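Local coordinates for enoyl-CoA hydratase/isomerase family protein (Ruegeria pomeroyi, PDB 3L3S) that probably acts as a hydro-lyase of the crotonase superfamily, perhaps on acyl-CoA substrates of fatty acid metabolism, at residues B[16-30]-B[52-66]. Sequence-based numbering, arbitrary orientation.
Sequences GVLTLTLGRAPAHPL and HVLVIHGPGRIFCAG
With CG of His28 set anti to its own carbonyl carbon (chi1 -53°) and the ring turned by chi2 -59°, the imidazole reaches between the two loops, and its NE2 donates to Pro59 O at 2.7 Å. That bond lies in the ring plane and meets a lone pair of the carbonyl. The other ring nitrogen, ND1, donates to Gly23 O at 2.8 Å within its own loop, again in the ring plane although above the plane of that carbonyl, so both nitrogens are engaged and the ring's rotation is fixed. Next to NE2 on the ring edge, CD2 lies 3.1 Å from Ile62 O. A phenylalanine in its place would probably leave Pro59 O and Gly23 O without these donors and weaken the tie between the loops. A water that accepts from Ile62 N and lies within hydrogen-bonding distance of Pro26 O and Pro59 O bridges the loops nearby. Farther along, where the chain after strand 53-58 continues into strand 62-64 of a smaller parallel sheet and turns a corner at Phe63, Ala65 N bonds Ala27 O, Leu30 N bonds Gly66 O, and Leu30 CG packs 3.6 Å from Cys64 SG.

Upstream, strands 17-22 and 53-58 run parallel, joined by bonds such as Leu20 N to Val55 O (2.7 Å). Leu18 CD2 and Leu54 CD1 meet 3.8 Å apart, the side chains side by side beneath helix 32-45. On the reverse face Val17 CG2 touches Val53 CG2 at 3.7 Å, and helix 194-207 packs there. Strand, helix 32-45 and strand thus form a beta-alpha-beta crossover, a unit of the crotonase fold.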
ATOM      1  N   GLY B  16       3.062   1.126  33.253  1.00 35.83           N
ATOM      2  CA  GLY B  16       2.948   0.189  32.142  1.00 34.56           C
ATOM      3  C   GLY B  16       3.783   0.486  30.900  1.00 33.11           C
ATOM      4  O   GLY B  16       3.934  -0.373  30.029  1.00 34.27           O
ATOM      5  N   VAL B  17       4.323   1.699  30.822  1.00 30.07           N
ATOM      6  CA  VAL B  17       5.143   2.131  29.698  1.00 28.34           C
ATOM      7  C   VAL B  17       6.623   1.862  29.961  1.00 28.06           C
ATOM      8  O   VAL B  17       7.177   2.363  30.939  1.00 30.05           O
ATOM      9  CB  VAL B  17       4.943   3.647  29.418  1.00 26.97           C
ATOM     10  CG1 VAL B  17       5.610   4.054  28.117  1.00 28.97           C
ATOM     11  CG2 VAL B  17       3.468   3.995  29.395  1.00 27.40           C
ATOM     12  N   LEU B  18       7.240   1.054  29.096  1.00 26.06           N
ATOM     13  CA  LEU B  18       8.671   0.731  29.184  1.00 25.29           C
ATOM     14  C   LEU B  18       9.447   1.477  28.089  1.00 24.93           C
ATOM     15  O   LEU B  18       9.325   1.180  26.894  1.00 24.24           O
ATOM     16  CB  LEU B  18       8.917  -0.789  29.089  1.00 22.27           C
ATOM     17  CG  LEU B  18      10.354  -1.342  28.997  1.00 22.46           C
ATOM     18  CD1 LEU B  18      11.245  -0.926  30.170  1.00 20.38           C
ATOM     19  CD2 LEU B  18      10.298  -2.841  28.910  1.00 20.94           C
ATOM     20  N   THR B  19      10.248   2.442  28.521  1.00 24.65           N
ATOM     21  CA  THR B  19      11.049   3.245  27.617  1.00 23.59           C
ATOM     22  C   THR B  19      12.459   2.698  27.535  1.00 25.12           C
ATOM     23  O   THR B  19      13.133   2.513  28.550  1.00 25.23           O
ATOM     24  CB  THR B  19      11.033   4.743  28.021  1.00 22.72           C
ATOM     25  OG1 THR B  19       9.686   5.224  27.956  1.00 25.36           O
ATOM     26  CG2 THR B  19      11.887   5.591  27.081  1.00 22.44           C
ATOM     27  N   LEU B  20      12.838   2.366  26.303  1.00 26.64           N
ATOM     28  CA  LEU B  20      14.145   1.843  25.955  1.00 26.42           C
ATOM     29  C   LEU B  20      14.927   3.011  25.371  1.00 28.41           C
ATOM     30  O   LEU B  20      14.648   3.481  24.259  1.00 29.66           O
ATOM     31  CB  LEU B  20      14.012   0.694  24.945  1.00 25.20           C
ATOM     32  CG  LEU B  20      13.202  -0.544  25.377  1.00 29.35           C
ATOM     33  CD1 LEU B  20      13.179  -1.615  24.271  1.00 30.47           C
ATOM     34  CD2 LEU B  20      13.774  -1.126  26.652  1.00 29.71           C
ATOM     35  N   THR B  21      15.843   3.537  26.177  1.00 29.67           N
ATOM     36  CA  THR B  21      16.658   4.670  25.770  1.00 30.67           C
ATOM     37  C   THR B  21      18.047   4.195  25.330  1.00 32.33           C
ATOM     38  O   THR B  21      18.898   3.845  26.156  1.00 34.20           O
ATOM     39  CB  THR B  21      16.697   5.738  26.891  1.00 30.41           C
ATOM     40  OG1 THR B  21      15.358   6.160  27.179  1.00 32.32           O
ATOM     41  CG2 THR B  21      17.486   6.950  26.469  1.00 30.04           C
ATOM     42  N   LEU B  22      18.232   4.149  24.012  1.00 30.72           N
ATOM     43  CA  LEU B  22      19.475   3.723  23.366  1.00 32.29           C
ATOM     44  C   LEU B  22      20.715   4.523  23.803  1.00 32.60           C
ATOM     45  O   LEU B  22      20.751   5.753  23.692  1.00 33.12           O
ATOM     46  CB  LEU B  22      19.310   3.813  21.840  1.00 32.27           C
ATOM     47  CG  LEU B  22      18.842   2.621  20.986  1.00 33.54           C
ATOM     48  CD1 LEU B  22      17.534   2.025  21.464  1.00 31.35           C
ATOM     49  CD2 LEU B  22      18.726   3.079  19.548  1.00 32.29           C
ATOM     50  N   GLY B  23      21.708   3.818  24.343  1.00 32.53           N
ATOM     51  CA  GLY B  23      22.939   4.466  24.770  1.00 33.34           C
ATOM     52  C   GLY B  23      23.936   4.618  23.628  1.00 33.34           C
ATOM     53  O   GLY B  23      23.543   4.635  22.456  1.00 33.31           O
ATOM     54  N   ARG B  24      25.224   4.706  23.978  1.00 32.99           N
ATOM     55  CA  ARG B  24      26.339   4.850  23.027  1.00 32.14           C
ATOM     56  C   ARG B  24      26.192   6.097  22.150  1.00 31.87           C
ATOM     57  O   ARG B  24      26.304   6.037  20.915  1.00 31.82           O
ATOM     58  CB  ARG B  24      26.515   3.577  22.165  1.00 32.14           C
ATOM     59  CG  ARG B  24      27.035   2.350  22.892  1.00 34.42           C
ATOM     60  CD  ARG B  24      28.566   2.339  22.953  1.00 36.86           C
ATOM     61  NE  ARG B  24      29.101   1.073  23.460  1.00 40.09           N
ATOM     62  CZ  ARG B  24      29.199   0.749  24.748  1.00 41.69           C
ATOM     63  NH1 ARG B  24      28.794   1.595  25.689  1.00 43.74           N
ATOM     64  NH2 ARG B  24      29.708  -0.425  25.100  1.00 42.73           N
ATOM     65  N   ALA B  25      25.918   7.219  22.822  1.00 31.62           N
ATOM     66  CA  ALA B  25      25.757   8.541  22.213  1.00 29.50           C
ATOM     67  C   ALA B  25      26.992   8.919  21.380  1.00 29.18           C
ATOM     68  O   ALA B  25      28.103   8.514  21.721  1.00 29.64           O
ATOM     69  CB  ALA B  25      25.515   9.572  23.311  1.00 32.11           C
ATOM     70  N   PRO B  26      26.820   9.658  20.261  1.00 28.26           N
ATOM     71  CA  PRO B  26      25.600  10.194  19.644  1.00 28.07           C
ATOM     72  C   PRO B  26      24.907   9.340  18.580  1.00 29.22           C
ATOM     73  O   PRO B  26      23.692   9.434  18.416  1.00 30.71           O
ATOM     74  CB  PRO B  26      26.094  11.500  19.047  1.00 27.37           C
ATOM     75  CG  PRO B  26      27.438  11.108  18.520  1.00 27.76           C
ATOM     76  CD  PRO B  26      28.014  10.275  19.648  1.00 26.46           C
ATOM     77  N   ALA B  27      25.686   8.512  17.880  1.00 28.38           N
ATOM     78  CA  ALA B  27      25.202   7.661  16.790  1.00 27.82           C
ATOM     79  C   ALA B  27      24.284   6.492  17.161  1.00 27.91           C
ATOM     80  O   ALA B  27      23.595   5.956  16.287  1.00 25.87           O
ATOM     81  CB  ALA B  27      26.383   7.171  15.961  1.00 26.57           C
ATOM     82  N   HIS B  28      24.279   6.116  18.452  1.00 27.55           N
ATOM     83  CA  HIS B  28      23.489   4.997  19.018  1.00 29.25           C
ATOM     84  C   HIS B  28      23.594   3.767  18.094  1.00 30.35           C
ATOM     85  O   HIS B  28      22.571   3.215  17.671  1.00 27.75           O
ATOM     86  CB  HIS B  28      22.011   5.398  19.200  1.00 29.04           C
ATOM     87  CG  HIS B  28      21.807   6.650  19.989  1.00 28.68           C
ATOM     88  ND1 HIS B  28      22.249   6.795  21.285  1.00 28.71           N
ATOM     89  CD2 HIS B  28      21.207   7.818  19.663  1.00 27.63           C
ATOM     90  CE1 HIS B  28      21.930   8.000  21.722  1.00 29.36           C
ATOM     91  NE2 HIS B  28      21.297   8.641  20.757  1.00 29.04           N
ATOM     92  N   PRO B  29      24.837   3.314  17.792  1.00 30.88           N
ATOM     93  CA  PRO B  29      24.972   2.170  16.898  1.00 32.33           C
ATOM     94  C   PRO B  29      24.476   0.795  17.313  1.00 31.39           C
ATOM     95  O   PRO B  29      24.567   0.401  18.473  1.00 33.01           O
ATOM     96  CB  PRO B  29      26.459   2.170  16.597  1.00 32.14           C
ATOM     97  CG  PRO B  29      27.054   2.564  17.865  1.00 31.60           C
ATOM     98  CD  PRO B  29      26.172   3.700  18.304  1.00 32.12           C
ATOM     99  N   LEU B  30      23.927   0.097  16.326  1.00 31.17           N
ATOM    100  CA  LEU B  30      23.435  -1.259  16.491  1.00 30.45           C
ATOM    101  C   LEU B  30      24.600  -2.229  16.307  1.00 30.25           C
ATOM    102  O   LEU B  30      24.750  -2.871  15.259  1.00 30.51           O
ATOM    103  CB  LEU B  30      22.293  -1.561  15.514  1.00 29.87           C
ATOM    104  CG  LEU B  30      20.981  -0.813  15.762  1.00 32.22           C
ATOM    105  CD1 LEU B  30      20.094  -0.890  14.558  1.00 31.55           C
ATOM    106  CD2 LEU B  30      20.259  -1.355  16.967  1.00 33.25           C
ATOM    107  N   HIS B  52       3.240  -3.012  29.515  1.00 27.80           N
ATOM    108  CA  HIS B  52       2.089  -2.993  28.622  1.00 27.92           C
ATOM    109  C   HIS B  52       2.440  -2.448  27.238  1.00 28.94           C
ATOM    110  O   HIS B  52       1.936  -2.939  26.232  1.00 29.44           O
ATOM    111  CB  HIS B  52       0.946  -2.170  29.229  1.00 26.98           C
ATOM    112  CG  HIS B  52       0.349  -2.749  30.484  1.00 27.27           C
ATOM    113  ND1 HIS B  52      -0.751  -2.192  31.096  1.00 28.40           N
ATOM    114  CD2 HIS B  52       0.709  -3.805  31.254  1.00 27.04           C
ATOM    115  CE1 HIS B  52      -1.039  -2.872  32.193  1.00 26.72           C
ATOM    116  NE2 HIS B  52      -0.169  -3.857  32.311  1.00 28.40           N
ATOM    117  N   VAL B  53       3.266  -1.400  27.196  1.00 29.84           N
ATOM    118  CA  VAL B  53       3.692  -0.765  25.941  1.00 29.02           C
ATOM    119  C   VAL B  53       5.192  -0.458  25.918  1.00 28.94           C
ATOM    120  O   VAL B  53       5.796  -0.183  26.960  1.00 30.10           O
ATOM    121  CB  VAL B  53       2.893   0.547  25.632  1.00 29.26           C
ATOM    122  CG1 VAL B  53       1.493   0.236  25.201  1.00 27.47           C
ATOM    123  CG2 VAL B  53       2.803   1.413  26.837  1.00 32.03           C
ATOM    124  N   LEU B  54       5.787  -0.533  24.728  1.00 27.18           N
ATOM    125  CA  LEU B  54       7.213  -0.267  24.531  1.00 25.99           C
ATOM    126  C   LEU B  54       7.468   1.027  23.774  1.00 25.42           C
ATOM    127  O   LEU B  54       6.780   1.321  22.792  1.00 25.11           O
ATOM    128  CB  LEU B  54       7.881  -1.395  23.731  1.00 27.06           C
ATOM    129  CG  LEU B  54       8.205  -2.806  24.227  1.00 26.54           C
ATOM    130  CD1 LEU B  54       9.274  -2.726  25.274  1.00 26.59           C
ATOM    131  CD2 LEU B  54       6.974  -3.541  24.727  1.00 26.56           C
ATOM    132  N   VAL B  55       8.434   1.807  24.261  1.00 23.86           N
ATOM    133  CA  VAL B  55       8.860   3.051  23.614  1.00 22.47           C
ATOM    134  C   VAL B  55      10.365   2.916  23.374  1.00 22.68           C
ATOM    135  O   VAL B  55      11.104   2.559  24.281  1.00 20.78           O
ATOM    136  CB  VAL B  55       8.572   4.337  24.455  1.00 22.51           C
ATOM    137  CG1 VAL B  55       9.178   5.572  23.767  1.00 21.36           C
ATOM    138  CG2 VAL B  55       7.061   4.554  24.631  1.00 22.11           C
ATOM    139  N   ILE B  56      10.782   3.108  22.123  1.00 23.39           N
ATOM    140  CA  ILE B  56      12.188   3.032  21.723  1.00 24.34           C
ATOM    141  C   ILE B  56      12.640   4.448  21.372  1.00 24.82           C
ATOM    142  O   ILE B  56      12.198   5.035  20.385  1.00 24.37           O
ATOM    143  CB  ILE B  56      12.393   2.050  20.532  1.00 24.41           C
ATOM    144  CG1 ILE B  56      11.992   0.632  20.965  1.00 27.54           C
ATOM    145  CG2 ILE B  56      13.858   2.055  20.070  1.00 25.68           C
ATOM    146  CD1 ILE B  56      11.967  -0.398  19.853  1.00 32.02           C
ATOM    147  N   HIS B  57      13.536   4.974  22.193  1.00 26.56           N
ATOM    148  CA  HIS B  57      14.049   6.327  22.030  1.00 28.20           C
ATOM    149  C   HIS B  57      15.559   6.345  21.798  1.00 28.49           C
ATOM    150  O   HIS B  57      16.336   5.839  22.612  1.00 29.05           O
ATOM    151  CB  HIS B  57      13.679   7.146  23.291  1.00 30.50           C
ATOM    152  CG  HIS B  57      13.929   8.627  23.200  1.00 34.04           C
ATOM    153  ND1 HIS B  57      13.942   9.434  24.319  1.00 35.72           N
ATOM    154  CD2 HIS B  57      14.135   9.452  22.144  1.00 36.09           C
ATOM    155  CE1 HIS B  57      14.140  10.690  23.957  1.00 35.90           C
ATOM    156  NE2 HIS B  57      14.261  10.728  22.643  1.00 37.07           N
ATOM    157  N   GLY B  58      15.942   6.911  20.658  1.00 28.66           N
ATOM    158  CA  GLY B  58      17.340   7.116  20.305  1.00 28.58           C
ATOM    159  C   GLY B  58      17.422   8.636  20.405  1.00 28.36           C
ATOM    160  O   GLY B  58      17.050   9.307  19.442  1.00 29.28           O
ATOM    161  N   PRO B  59      17.860   9.214  21.550  1.00 28.84           N
ATOM    162  CA  PRO B  59      17.953  10.670  21.746  1.00 29.77           C
ATOM    163  C   PRO B  59      18.916  11.480  20.891  1.00 30.36           C
ATOM    164  O   PRO B  59      19.927  10.964  20.419  1.00 32.90           O
ATOM    165  CB  PRO B  59      18.334  10.794  23.226  1.00 29.09           C
ATOM    166  CG  PRO B  59      17.944   9.492  23.821  1.00 29.37           C
ATOM    167  CD  PRO B  59      18.349   8.532  22.762  1.00 29.28           C
ATOM    168  N   GLY B  60      18.544  12.742  20.672  1.00 30.93           N
ATOM    169  CA  GLY B  60      19.364  13.700  19.945  1.00 31.18           C
ATOM    170  C   GLY B  60      19.436  13.781  18.440  1.00 32.19           C
ATOM    171  O   GLY B  60      18.536  13.351  17.708  1.00 33.72           O
ATOM    172  N   ARG B  61      20.536  14.387  17.998  1.00 31.29           N
ATOM    173  CA  ARG B  61      20.878  14.608  16.590  1.00 31.13           C
ATOM    174  C   ARG B  61      20.685  13.368  15.691  1.00 28.94           C
ATOM    175  O   ARG B  61      20.310  13.490  14.523  1.00 27.73           O
ATOM    176  CB  ARG B  61      22.336  15.109  16.519  1.00 31.38           C
ATOM    177  CG  ARG B  61      22.987  15.092  15.140  1.00 36.49           C
ATOM    178  CD  ARG B  61      24.425  15.546  15.158  1.00 40.00           C
ATOM    179  NE  ARG B  61      25.205  15.047  16.298  1.00 37.45           N
ATOM    180  CZ  ARG B  61      26.414  14.504  16.203  1.00 37.64           C
ATOM    181  NH1 ARG B  61      27.001  14.364  15.019  1.00 38.93           N
ATOM    182  NH2 ARG B  61      27.076  14.186  17.301  1.00 37.40           N
ATOM    183  N   ILE B  62      21.024  12.197  16.229  1.00 27.21           N
ATOM    184  CA  ILE B  62      20.896  10.942  15.500  1.00 26.27           C
ATOM    185  C   ILE B  62      19.989   9.983  16.272  1.00 26.22           C
ATOM    186  O   ILE B  62      20.192   9.773  17.475  1.00 27.35           O
ATOM    187  CB  ILE B  62      22.294  10.252  15.257  1.00 25.57           C
ATOM    188  CG1 ILE B  62      23.267  11.203  14.538  1.00 24.37           C
ATOM    189  CG2 ILE B  62      22.121   8.997  14.387  1.00 23.77           C
ATOM    190  CD1 ILE B  62      24.672  10.673  14.308  1.00 24.22           C
ATOM    191  N   PHE B  63      18.973   9.435  15.598  1.00 23.54           N
ATOM    192  CA  PHE B  63      18.091   8.457  16.236  1.00 22.76           C
ATOM    193  C   PHE B  63      18.899   7.170  16.389  1.00 21.59           C
ATOM    194  O   PHE B  63      18.982   6.617  17.481  1.00 22.72           O
ATOM    195  CB  PHE B  63      16.821   8.196  15.409  1.00 23.29           C
ATOM    196  CG  PHE B  63      15.955   7.072  15.946  1.00 26.79           C
ATOM    197  CD1 PHE B  63      15.276   7.207  17.175  1.00 27.98           C
ATOM    198  CD2 PHE B  63      15.830   5.864  15.233  1.00 25.34           C
ATOM    199  CE1 PHE B  63      14.480   6.148  17.693  1.00 29.62           C
ATOM    200  CE2 PHE B  63      15.046   4.800  15.732  1.00 26.43           C
ATOM    201  CZ  PHE B  63      14.366   4.941  16.969  1.00 29.12           C
ATOM    202  N   CYS B  64      19.480   6.727  15.275  1.00 21.31           N
ATOM    203  CA  CYS B  64      20.299   5.526  15.194  1.00 23.19           C
ATOM    204  C   CYS B  64      20.939   5.484  13.807  1.00 25.17           C
ATOM    205  O   CYS B  64      20.253   5.594  12.785  1.00 25.76           O
ATOM    206  CB  CYS B  64      19.454   4.270  15.445  1.00 24.59           C
ATOM    207  SG  CYS B  64      20.349   2.734  15.336  1.00 25.64           S
ATOM    208  N   ALA B  65      22.263   5.343  13.788  1.00 26.91           N
ATOM    209  CA  ALA B  65      23.037   5.304  12.551  1.00 29.88           C
ATOM    210  C   ALA B  65      23.037   3.930  11.888  1.00 30.73           C
ATOM    211  O   ALA B  65      23.343   3.800  10.698  1.00 30.51           O
ATOM    212  CB  ALA B  65      24.473   5.782  12.807  1.00 29.79           C
ATOM    213  N   GLY B  66      22.592   2.931  12.640  1.00 32.33           N
ATOM    214  CA  GLY B  66      22.563   1.572  12.139  1.00 32.73           C
ATOM    215  C   GLY B  66      23.714   0.828  12.768  1.00 35.20           C
ATOM    216  O   GLY B  66      24.161   1.202  13.850  1.00 33.03           O
TER
HETATM  217  O   HOH W   1      22.040  11.674  18.943  1.00 14.69           O